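Local coordinates for protein dioxygenase (Pseudomonas brassicacearum, PDB 5V2D) that probably cleaves the central double bond of lignin-derived stilbenes with molecular oxygen, using an iron ion held by four histidines, at residues A[158-162]-A[173-177]; A[199-203]-A[237-243]; A[211-215]-A[227-232]; A[305-309]-A[380-385]. One frame throughout, in Å; residues are numbered along the deposited sequence.

Contact 1 of 4, residues A[158-162]-A[173-177]; sequences ALPWA and EWTFD
Ala162 and Trp174 make the tight end of this contact: the methyl carbon CB of Ala162 comes within 3.4 Å of CE3 on the six-membered ring of the indole. Beside this pair, Trp174 N donates an almost linear hydrogen bond of 2.8 Å to Pro160 O. The bond holds the start of the 173-177 segment against the proline, whose CG meets Phe176 CE1 at 3.8 Å. The Phe176 ring in turn receives Trp174 CD1 over its centre, so the proline, the phenylalanine and the indole form one continuous apolar patch, backed by Leu152 and Leu154 of strand 150-154. Trp161 and Glu173 form an antiparallel non-hydrogen-bonded pair where strands 161-163 and 170-173 run side by side, in one of the small four-stranded antiparallel sheets that make up the blades of the beta-propeller of this family. Their side chains share one face of that sheet. The CA of Glu173 stands over the five-membered ring of Trp161, 4.1 Å from its centroid, in a CH-pi contact. The other side is wetter. With CG anti to the backbone N (chi1 -177°) and the chain extended beyond it, Glu173 runs past the CB of Leu159 and delivers its carboxylate to two waters. One water gives its hydrogens to Glu173 OE2 and Leu159 O while accepting from Trp161 NE1 at 3.0 Å; the second joins Leu159 N to the same carboxylate oxygen, 2.7 Å from Glu173 OE2.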
# COMPACT_ATOMS: atom_id res chain seq x y z
N ALA A 158 6.70 -11.86 3.90
CA ALA A 158 6.57 -13.23 3.47
C ALA A 158 6.25 -13.31 1.98
O ALA A 158 6.04 -12.27 1.34
CB ALA A 158 5.48 -13.93 4.29
N LEU A 159 6.19 -14.53 1.48
CA LEU A 159 5.72 -14.77 0.14
C LEU A 159 4.22 -14.47 0.10
O LEU A 159 3.54 -14.50 1.13
CB LEU A 159 5.94 -16.26 -0.20
CG LEU A 159 7.41 -16.68 -0.47
CD1 LEU A 159 7.45 -18.20 -0.58
CD2 LEU A 159 7.87 -16.09 -1.75
N PRO A 160 3.70 -14.17 -1.08
CA PRO A 160 2.30 -13.81 -1.21
C PRO A 160 1.41 -15.01 -1.18
O PRO A 160 1.91 -16.13 -1.25
CB PRO A 160 2.25 -13.15 -2.60
CG PRO A 160 3.45 -13.60 -3.33
CD PRO A 160 4.46 -14.06 -2.36
N TRP A 161 0.11 -14.76 -1.05
CA TRP A 161 -0.92 -15.77 -1.01
C TRP A 161 -1.81 -15.61 -2.27
O TRP A 161 -2.19 -14.50 -2.65
CB TRP A 161 -1.76 -15.66 0.27
CG TRP A 161 -1.03 -16.26 1.38
CD1 TRP A 161 0.13 -15.81 1.94
CD2 TRP A 161 -1.30 -17.53 1.98
NE1 TRP A 161 0.57 -16.72 2.86
CE2 TRP A 161 -0.28 -17.79 2.90
CE3 TRP A 161 -2.32 -18.46 1.83
CZ2 TRP A 161 -0.27 -18.94 3.69
CZ3 TRP A 161 -2.31 -19.60 2.61
CH2 TRP A 161 -1.29 -19.84 3.50
N ALA A 162 -2.03 -16.72 -2.98
CA ALA A 162 -2.85 -16.67 -4.18
C ALA A 162 -4.30 -16.89 -3.87
O ALA A 162 -4.65 -17.68 -2.97
CB ALA A 162 -2.33 -17.68 -5.20
N GLU A 173 -0.16 -20.39 -0.31
CA GLU A 173 1.02 -19.60 -0.46
C GLU A 173 1.51 -19.76 -1.89
O GLU A 173 1.56 -20.85 -2.42
CB GLU A 173 2.10 -20.03 0.53
CG GLU A 173 3.32 -19.17 0.45
CD GLU A 173 4.43 -19.60 1.44
OE1 GLU A 173 4.93 -20.74 1.22
OE2 GLU A 173 4.85 -18.82 2.37
N TRP A 174 1.90 -18.68 -2.50
CA TRP A 174 2.42 -18.72 -3.87
C TRP A 174 3.94 -18.64 -3.84
O TRP A 174 4.52 -17.65 -3.46
CB TRP A 174 1.86 -17.55 -4.71
CG TRP A 174 1.96 -17.71 -6.15
CD1 TRP A 174 2.81 -17.07 -6.97
CD2 TRP A 174 1.18 -18.55 -6.98
NE1 TRP A 174 2.60 -17.42 -8.28
CE2 TRP A 174 1.62 -18.34 -8.33
CE3 TRP A 174 0.15 -19.45 -6.74
CZ2 TRP A 174 1.07 -19.01 -9.42
CZ3 TRP A 174 -0.41 -20.13 -7.83
CH2 TRP A 174 0.04 -19.88 -9.15
N THR A 175 4.58 -19.70 -4.31
CA THR A 175 6.08 -19.78 -4.30
C THR A 175 6.70 -19.44 -5.65
O THR A 175 7.88 -19.46 -5.79
CB THR A 175 6.53 -21.25 -3.94
OG1 THR A 175 6.07 -22.08 -4.99
CG2 THR A 175 5.87 -21.74 -2.65
N PHE A 176 5.89 -19.09 -6.62
CA PHE A 176 6.30 -18.85 -8.03
C PHE A 176 7.01 -20.11 -8.56
O PHE A 176 8.17 -20.03 -8.98
CB PHE A 176 7.17 -17.59 -8.18
CG PHE A 176 6.49 -16.32 -7.73
CD1 PHE A 176 6.50 -15.95 -6.38
CD2 PHE A 176 5.84 -15.54 -8.65
CE1 PHE A 176 5.89 -14.76 -5.98
CE2 PHE A 176 5.18 -14.37 -8.25
CZ PHE A 176 5.25 -13.96 -6.91
N ASP A 177 6.32 -21.21 -8.46
CA ASP A 177 6.85 -22.55 -8.88
C ASP A 177 8.23 -22.87 -8.29
O ASP A 177 9.08 -23.37 -8.99
CB ASP A 177 6.90 -22.60 -10.43
CG ASP A 177 5.52 -22.45 -11.05
OD1 ASP A 177 5.21 -21.50 -11.85
OD2 ASP A 177 4.67 -23.28 -10.69
O HOH W 1 3.54 -16.44 2.95
O HOH W 2 6.75 -17.01 3.12

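Contact 2 of 4, residues A[199-203]-A[237-243]. With FE (Fe (III) ion), chain E.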
# COMPACT_ATOMS: atom_id res chain seq x y z
N LEU A 199 7.60 -7.04 -11.79
CA LEU A 199 8.84 -6.49 -11.29
C LEU A 199 8.70 -6.41 -9.78
O LEU A 199 7.73 -5.82 -9.25
CB LEU A 199 9.07 -5.13 -11.85
CG LEU A 199 8.78 -4.99 -13.39
CD1 LEU A 199 9.19 -3.60 -13.88
CD2 LEU A 199 9.51 -5.99 -14.25
N ALA A 200 9.59 -7.07 -9.04
CA ALA A 200 9.43 -7.20 -7.63
C ALA A 200 10.80 -7.21 -6.93
O ALA A 200 11.82 -7.09 -7.56
CB ALA A 200 8.65 -8.48 -7.35
N PHE A 201 10.77 -7.31 -5.60
CA PHE A 201 12.01 -7.29 -4.84
C PHE A 201 11.75 -7.87 -3.47
O PHE A 201 10.58 -8.12 -3.10
CB PHE A 201 12.61 -5.90 -4.78
CG PHE A 201 11.87 -4.96 -3.88
CD1 PHE A 201 12.25 -4.81 -2.50
CD2 PHE A 201 10.80 -4.23 -4.34
CE1 PHE A 201 11.52 -4.00 -1.67
CE2 PHE A 201 10.09 -3.38 -3.48
CZ PHE A 201 10.44 -3.25 -2.16
N SER A 202 12.81 -8.07 -2.69
CA SER A 202 12.72 -8.54 -1.29
C SER A 202 13.78 -7.81 -0.43
O SER A 202 14.90 -7.57 -0.93
CB SER A 202 12.98 -10.03 -1.26
OG SER A 202 13.26 -10.46 0.08
N TYR A 203 13.41 -7.35 0.76
CA TYR A 203 14.38 -6.90 1.76
C TYR A 203 14.27 -7.84 2.98
O TYR A 203 13.31 -8.62 3.10
CB TYR A 203 14.28 -5.41 2.12
CG TYR A 203 13.11 -5.08 3.02
CD1 TYR A 203 11.83 -4.86 2.48
CD2 TYR A 203 13.28 -4.97 4.37
CE1 TYR A 203 10.76 -4.55 3.26
CE2 TYR A 203 12.21 -4.67 5.22
CZ TYR A 203 10.97 -4.46 4.69
OH TYR A 203 9.92 -4.12 5.54
N MET A 237 13.87 -0.74 6.31
CA MET A 237 12.58 -0.92 5.58
C MET A 237 12.74 -0.46 4.13
O MET A 237 13.17 0.68 3.87
CB MET A 237 11.46 -0.13 6.21
CG MET A 237 10.10 -0.36 5.51
SD MET A 237 8.75 0.65 6.18
CE MET A 237 8.41 -0.38 7.56
N VAL A 238 12.38 -1.33 3.20
CA VAL A 238 12.21 -0.93 1.79
C VAL A 238 10.77 -1.27 1.45
O VAL A 238 10.43 -2.45 1.04
CB VAL A 238 13.17 -1.64 0.85
CG1 VAL A 238 13.06 -1.03 -0.54
CG2 VAL A 238 14.61 -1.46 1.32
N HIS A 239 9.91 -0.26 1.60
CA HIS A 239 8.46 -0.53 1.46
C HIS A 239 8.06 -0.62 -0.02
O HIS A 239 7.35 -1.53 -0.44
CB HIS A 239 7.62 0.48 2.27
CG HIS A 239 6.14 0.24 2.15
ND1 HIS A 239 5.55 -0.93 2.59
CD2 HIS A 239 5.17 0.94 1.51
CE1 HIS A 239 4.25 -0.89 2.33
NE2 HIS A 239 4.01 0.23 1.66
N ASP A 240 8.43 0.42 -0.78
CA ASP A 240 8.06 0.56 -2.18
C ASP A 240 9.36 0.66 -2.95
O ASP A 240 10.43 0.75 -2.37
CB ASP A 240 7.16 1.79 -2.32
CG ASP A 240 6.28 1.78 -3.59
OD1 ASP A 240 6.56 0.99 -4.54
OD2 ASP A 240 5.33 2.63 -3.65
N PHE A 241 9.30 0.60 -4.26
CA PHE A 241 10.50 0.78 -5.09
C PHE A 241 10.10 1.41 -6.41
O PHE A 241 8.98 1.78 -6.57
CB PHE A 241 11.29 -0.54 -5.24
CG PHE A 241 10.82 -1.46 -6.32
CD1 PHE A 241 9.54 -1.86 -6.41
CD2 PHE A 241 11.72 -1.97 -7.24
CE1 PHE A 241 9.12 -2.79 -7.37
CE2 PHE A 241 11.32 -2.88 -8.25
CZ PHE A 241 10.03 -3.27 -8.31
N ALA A 242 11.07 1.64 -7.27
CA ALA A 242 10.81 2.25 -8.56
C ALA A 242 11.51 1.40 -9.61
O ALA A 242 12.66 0.95 -9.43
CB ALA A 242 11.37 3.63 -8.58
N ALA A 243 10.79 1.14 -10.68
CA ALA A 243 11.35 0.39 -11.80
C ALA A 243 11.16 1.23 -13.06
O ALA A 243 10.12 1.89 -13.23
CB ALA A 243 10.70 -0.98 -11.93
FE FE E . 2.28 0.66 0.61
O HOH W 3 1.36 0.83 2.45
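Phe201, Tyr203 and Phe241 all place CG between the backbone N and the carbonyl carbon, with chi1 of 73°, 75° and 85°, and the result is that their rings reach into the space between two backbones too far apart to pair as strands. Phe201 and Phe241 run antiparallel alongside one another, their planes oblique; Phe201 CD2 lies over one face of the Phe241 ring, and Phe201 CE2 comes within 3.3 Å of Phe241 CD1. Val238 O meets the edge of the Phe201 ring, 3.3 Å from CE1, and Val238 CG1 packs 3.5 Å from the same Phe201 CE1. Tyr203 instead offers a face: Val238 N sits over the centre of its ring, while Met237 CG touches Tyr203 OH at 3.8 Å. That hydroxyl is hydrogen-bonded to Glu156, which also bonds His239 ND1, so one carboxylate links the packing layer to an iron ligand. With an alanine in place of Tyr203, the backbone of Met237 and Val238 would probably lose the ring beneath it, and Glu156 would have one partner fewer. At the far end, Leu199 CD1 closes on Ala243 CB at 3.6 Å. His239 points away from segment 199-203 and binds the iron through NE2 at 2.1 Å; His188, His304 and His495 complete the four-histidine site. Segment 199-203 belongs to strand 198-203, which pairs with strand 212-218 in its sheet, whereas the loop carrying His239 leads into strand 242-243, next to strand 247-252 of the following sheet.

Contact 3 of 4, residues A[211-215]-A[227-232]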
# COMPACT_ATOMS: atom_id res chain seq x y z
N PRO A 211 20.78 -7.76 5.88
CA PRO A 211 20.94 -6.67 4.96
C PRO A 211 20.74 -7.04 3.48
O PRO A 211 20.92 -6.16 2.62
CB PRO A 211 22.42 -6.26 5.17
CG PRO A 211 23.10 -7.56 5.48
CD PRO A 211 22.10 -8.33 6.32
N ASP A 212 20.38 -8.28 3.19
CA ASP A 212 20.25 -8.73 1.83
C ASP A 212 19.02 -8.09 1.15
O ASP A 212 17.93 -8.03 1.75
CB ASP A 212 20.11 -10.22 1.78
CG ASP A 212 21.32 -10.93 2.44
OD1 ASP A 212 21.27 -11.05 3.68
OD2 ASP A 212 22.33 -11.19 1.74
N LEU A 213 19.24 -7.68 -0.10
CA LEU A 213 18.23 -7.10 -0.98
C LEU A 213 18.26 -7.87 -2.25
O LEU A 213 19.33 -8.26 -2.72
CB LEU A 213 18.60 -5.67 -1.30
CG LEU A 213 18.62 -4.72 -0.11
CD1 LEU A 213 18.93 -3.31 -0.58
CD2 LEU A 213 17.28 -4.65 0.56
N VAL A 214 17.12 -8.10 -2.87
CA VAL A 214 17.09 -8.81 -4.15
C VAL A 214 16.09 -8.18 -5.07
O VAL A 214 14.94 -7.94 -4.61
CB VAL A 214 16.54 -10.27 -4.04
CG1 VAL A 214 16.96 -11.11 -5.22
CG2 VAL A 214 16.73 -10.87 -2.72
N TYR A 215 16.46 -7.97 -6.34
CA TYR A 215 15.49 -7.63 -7.41
C TYR A 215 15.07 -8.90 -8.15
O TYR A 215 15.92 -9.76 -8.41
CB TYR A 215 16.11 -6.63 -8.40
CG TYR A 215 15.23 -6.37 -9.57
CD1 TYR A 215 14.01 -5.78 -9.40
CD2 TYR A 215 15.59 -6.75 -10.85
CE1 TYR A 215 13.16 -5.56 -10.44
CE2 TYR A 215 14.78 -6.50 -11.92
CZ TYR A 215 13.55 -5.91 -11.72
OH TYR A 215 12.67 -5.72 -12.75
N GLU A 227 17.36 -12.19 -11.54
CA GLU A 227 17.41 -11.82 -10.16
C GLU A 227 18.75 -11.16 -9.86
O GLU A 227 19.73 -11.41 -10.56
CB GLU A 227 17.17 -13.02 -9.27
CG GLU A 227 18.18 -14.15 -9.38
CD GLU A 227 17.75 -15.35 -8.54
OE1 GLU A 227 17.96 -16.43 -9.04
OE2 GLU A 227 17.16 -15.22 -7.45
N ILE A 228 18.78 -10.22 -8.93
CA ILE A 228 20.01 -9.54 -8.56
C ILE A 228 20.03 -9.49 -7.05
O ILE A 228 19.21 -8.76 -6.43
CB ILE A 228 20.06 -8.08 -9.09
CG1 ILE A 228 19.71 -7.97 -10.57
CG2 ILE A 228 21.42 -7.44 -8.78
CD1 ILE A 228 19.68 -6.54 -11.07
N TRP A 229 20.92 -10.28 -6.46
CA TRP A 229 21.11 -10.29 -5.00
C TRP A 229 22.25 -9.37 -4.64
O TRP A 229 23.29 -9.43 -5.27
CB TRP A 229 21.49 -11.69 -4.52
CG TRP A 229 20.35 -12.67 -4.65
CD1 TRP A 229 19.90 -13.24 -5.80
CD2 TRP A 229 19.52 -13.18 -3.58
NE1 TRP A 229 18.84 -14.06 -5.53
CE2 TRP A 229 18.62 -14.09 -4.17
CE3 TRP A 229 19.50 -12.99 -2.21
CZ2 TRP A 229 17.64 -14.76 -3.44
CZ3 TRP A 229 18.55 -13.68 -1.47
CH2 TRP A 229 17.63 -14.56 -2.08
N PHE A 230 22.07 -8.52 -3.64
CA PHE A 230 23.16 -7.69 -3.16
C PHE A 230 22.91 -7.35 -1.71
O PHE A 230 21.97 -7.92 -1.12
CB PHE A 230 23.31 -6.45 -4.05
CG PHE A 230 22.10 -5.51 -4.09
CD1 PHE A 230 22.15 -4.30 -3.43
CD2 PHE A 230 20.98 -5.82 -4.87
CE1 PHE A 230 21.09 -3.38 -3.51
CE2 PHE A 230 19.89 -4.96 -4.91
CZ PHE A 230 19.96 -3.71 -4.24
N GLN A 231 23.73 -6.49 -1.11
CA GLN A 231 23.57 -6.19 0.28
C GLN A 231 23.56 -4.70 0.53
O GLN A 231 24.34 -3.92 -0.05
CB GLN A 231 24.69 -6.83 1.08
CG GLN A 231 24.66 -8.35 0.99
CD GLN A 231 25.21 -8.95 2.21
OE1 GLN A 231 26.03 -8.35 2.91
NE2 GLN A 231 24.77 -10.14 2.50
N ALA A 232 22.69 -4.29 1.42
CA ALA A 232 22.67 -2.94 1.92
C ALA A 232 23.70 -2.83 3.04
O ALA A 232 24.10 -3.86 3.61
CB ALA A 232 21.30 -2.62 2.49
O HOH W 4 22.11 -10.68 -0.95
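Trp229 lies flat against Val214, the two side chains running side by side on one face of the hairpin. From its CB the indole begins at CG, 3.8 Å from Val214 CG1, and that methyl stands almost squarely over the five-membered ring, 3.4 Å from its centroid. Farther out, NE1 bonds to Glu227 OE2 at 2.8 Å on its own strand, the acceptor lying in the ring plane. On the six-membered side CE3 and CZ3 rest on the other methyl, Val214 CG2. A serine in place of Trp229 would probably uncover both valine methyls and leave the Glu227 carboxylate without its indole mate. On the same face, Gln231 NE2 donates to Asp212 OD2 (2.8 Å) from above the carboxylate plane, and a water ties this oxygen to Phe230 O. On the other face Leu213 CB packs over the Phe230 ring, whose edge-to-face neighbour is Phe250. Paired backbone bonds at Leu213 with Phe230 and at Tyr215 with Ile228 hold the strands, which run antiparallel at 163°. This is a classic beta hairpin, forming the outer two strands of a propeller blade.

Contact 4 of 4, residues A[305-309]-A[380-385]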
# COMPACT_ATOMS: atom_id res chain seq x y z
N THR A 305 5.93 5.34 -4.33
CA THR A 305 6.26 5.76 -5.68
C THR A 305 5.05 6.15 -6.49
O THR A 305 4.14 5.34 -6.71
CB THR A 305 6.99 4.60 -6.37
OG1 THR A 305 8.13 4.24 -5.60
CG2 THR A 305 7.44 4.95 -7.79
N LEU A 306 5.03 7.38 -7.00
CA LEU A 306 4.01 7.77 -7.99
C LEU A 306 4.40 7.12 -9.32
O LEU A 306 3.67 6.31 -9.88
CB LEU A 306 3.86 9.25 -8.09
CG LEU A 306 3.06 9.73 -9.30
CD1 LEU A 306 1.64 9.14 -9.37
CD2 LEU A 306 3.01 11.28 -9.25
N ASN A 307 5.59 7.42 -9.79
CA ASN A 307 6.13 6.84 -11.00
C ASN A 307 7.61 7.17 -11.06
O ASN A 307 8.12 7.95 -10.28
CB ASN A 307 5.37 7.28 -12.28
CG ASN A 307 5.63 6.36 -13.45
OD1 ASN A 307 6.00 5.18 -13.29
ND2 ASN A 307 5.41 6.90 -14.65
N ALA A 308 8.31 6.56 -11.99
CA ALA A 308 9.74 6.77 -12.23
C ALA A 308 10.05 6.52 -13.68
O ALA A 308 9.35 5.79 -14.34
CB ALA A 308 10.55 5.80 -11.35
N PHE A 309 11.10 7.15 -14.17
CA PHE A 309 11.57 6.87 -15.50
C PHE A 309 13.04 7.25 -15.57
O PHE A 309 13.58 7.89 -14.65
CB PHE A 309 10.71 7.62 -16.54
CG PHE A 309 10.79 9.08 -16.42
CD1 PHE A 309 11.73 9.82 -17.16
CD2 PHE A 309 9.95 9.75 -15.52
CE1 PHE A 309 11.80 11.20 -17.03
CE2 PHE A 309 10.06 11.15 -15.37
CZ PHE A 309 11.00 11.86 -16.12
N TYR A 380 1.78 3.67 -18.19
CA TYR A 380 2.96 4.52 -18.19
C TYR A 380 3.93 4.22 -17.06
O TYR A 380 4.89 4.98 -16.82
CB TYR A 380 2.48 6.00 -18.08
CG TYR A 380 1.84 6.42 -19.37
CD1 TYR A 380 0.56 5.98 -19.73
CD2 TYR A 380 2.57 7.17 -20.30
CE1 TYR A 380 0.01 6.32 -20.95
CE2 TYR A 380 2.02 7.54 -21.51
CZ TYR A 380 0.75 7.10 -21.83
OH TYR A 380 0.22 7.42 -23.01
N ILE A 381 3.68 3.13 -16.33
CA ILE A 381 4.61 2.73 -15.26
C ILE A 381 6.03 2.61 -15.81
O ILE A 381 6.27 1.87 -16.76
CB ILE A 381 4.12 1.45 -14.59
CG1 ILE A 381 2.96 1.84 -13.67
CG2 ILE A 381 5.25 0.82 -13.78
CD1 ILE A 381 2.31 0.59 -13.00
N GLY A 382 6.98 3.30 -15.22
CA GLY A 382 8.35 3.15 -15.69
C GLY A 382 8.77 4.03 -16.87
O GLY A 382 9.93 3.98 -17.28
N ARG A 383 7.85 4.84 -17.39
CA ARG A 383 8.14 5.61 -18.61
C ARG A 383 7.87 7.09 -18.30
O ARG A 383 7.15 7.47 -17.34
CB ARG A 383 7.22 5.27 -19.80
CG ARG A 383 6.77 3.85 -20.05
CD ARG A 383 7.87 2.91 -20.60
NE ARG A 383 8.22 1.84 -19.62
CZ ARG A 383 8.47 0.55 -19.88
NH1 ARG A 383 8.43 0.08 -21.12
NH2 ARG A 383 8.81 -0.29 -18.89
N GLN A 384 8.31 7.91 -19.21
CA GLN A 384 8.05 9.34 -19.14
C GLN A 384 6.53 9.53 -19.09
O GLN A 384 5.74 8.84 -19.76
CB GLN A 384 8.63 10.05 -20.42
CG GLN A 384 9.51 11.31 -20.35
CD GLN A 384 9.16 12.37 -19.29
OE1 GLN A 384 8.31 12.25 -18.35
NE2 GLN A 384 10.01 13.38 -19.33
N TYR A 385 6.09 10.45 -18.28
CA TYR A 385 4.69 10.58 -17.96
C TYR A 385 4.45 11.98 -17.50
O TYR A 385 5.40 12.66 -17.16
CB TYR A 385 4.28 9.54 -16.87
CG TYR A 385 4.56 9.97 -15.47
CD1 TYR A 385 3.54 10.15 -14.58
CD2 TYR A 385 5.89 10.18 -15.01
CE1 TYR A 385 3.79 10.55 -13.26
CE2 TYR A 385 6.15 10.60 -13.72
CZ TYR A 385 5.10 10.77 -12.85
OH TYR A 385 5.27 11.21 -11.58
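Asn307 meets the 380-385 turn with both ends of its amide. Its CG stands anti to the backbone N (chi1 -161°), which carries the group across to the type II turn running from Tyr380 to Arg383. There OD1 receives Gly382 N at 2.9 Å, in the carbonyl plane and on a lone pair, while ND2 donates to Tyr380 O at 2.9 Å. That oxygen also accepts the turn's own bond from Arg383 N, the two donors reaching it from opposite faces of its plane. With two bonds fixing its rotation, the amide is held over the Tyr385 ring, ND2 lying above one face toward the rim and Asn307 CB 3.6 Å from the centroid. Gly382 has positive phi, 86°, and a side chain there would collide with the preceding carbonyl oxygen. Tyr385 and Phe309 both turn CG in between the backbone N and the carbonyl carbon. The tyrosine thereby reaches back, its OH touching Leu306 CD2 and bonding Asp318; the phenylalanine stacks on the amide of Gln384, their planes 20° apart and Gln384 OE1 3.5 Å from Phe309 CZ. The same OE1 accepts from Tyr385 N. Strand 301-311 is an outer strand of its sheet, paired with strand 314-322 through Asp318 and Tyr316; the turn beside it bridges strands 371-375 and 387-392 of the next sheet, and Arg349 of strand 345-353 packs against both Phe309 and Tyr385.

How the contacts relate
Along the chain contact 1 comes first, contact 3 is nested within the loop that contact 2 closes, and contact 4 follows. Contacts 2 and 3 have centres about 10 Å apart and share one antiparallel sheet, strands 198-203 and 212-218 being neighbours, with Ser202 N probably hydrogen-bonded to Val214 O. Contact 4 centres about 15 Å from contact 2 and touches it where Thr305 N and OG1 probably bond to Asp240 OD2 and Phe241 O. Contact 1 stands apart, its nearest atoms about 6 Å from contact 2. The contacts thus span successive sheets of a propeller around the iron, with His239 supplied from the connection between strands 224-231 and 242-243 and His304 from within the broken strand 301-311, just before contact 4.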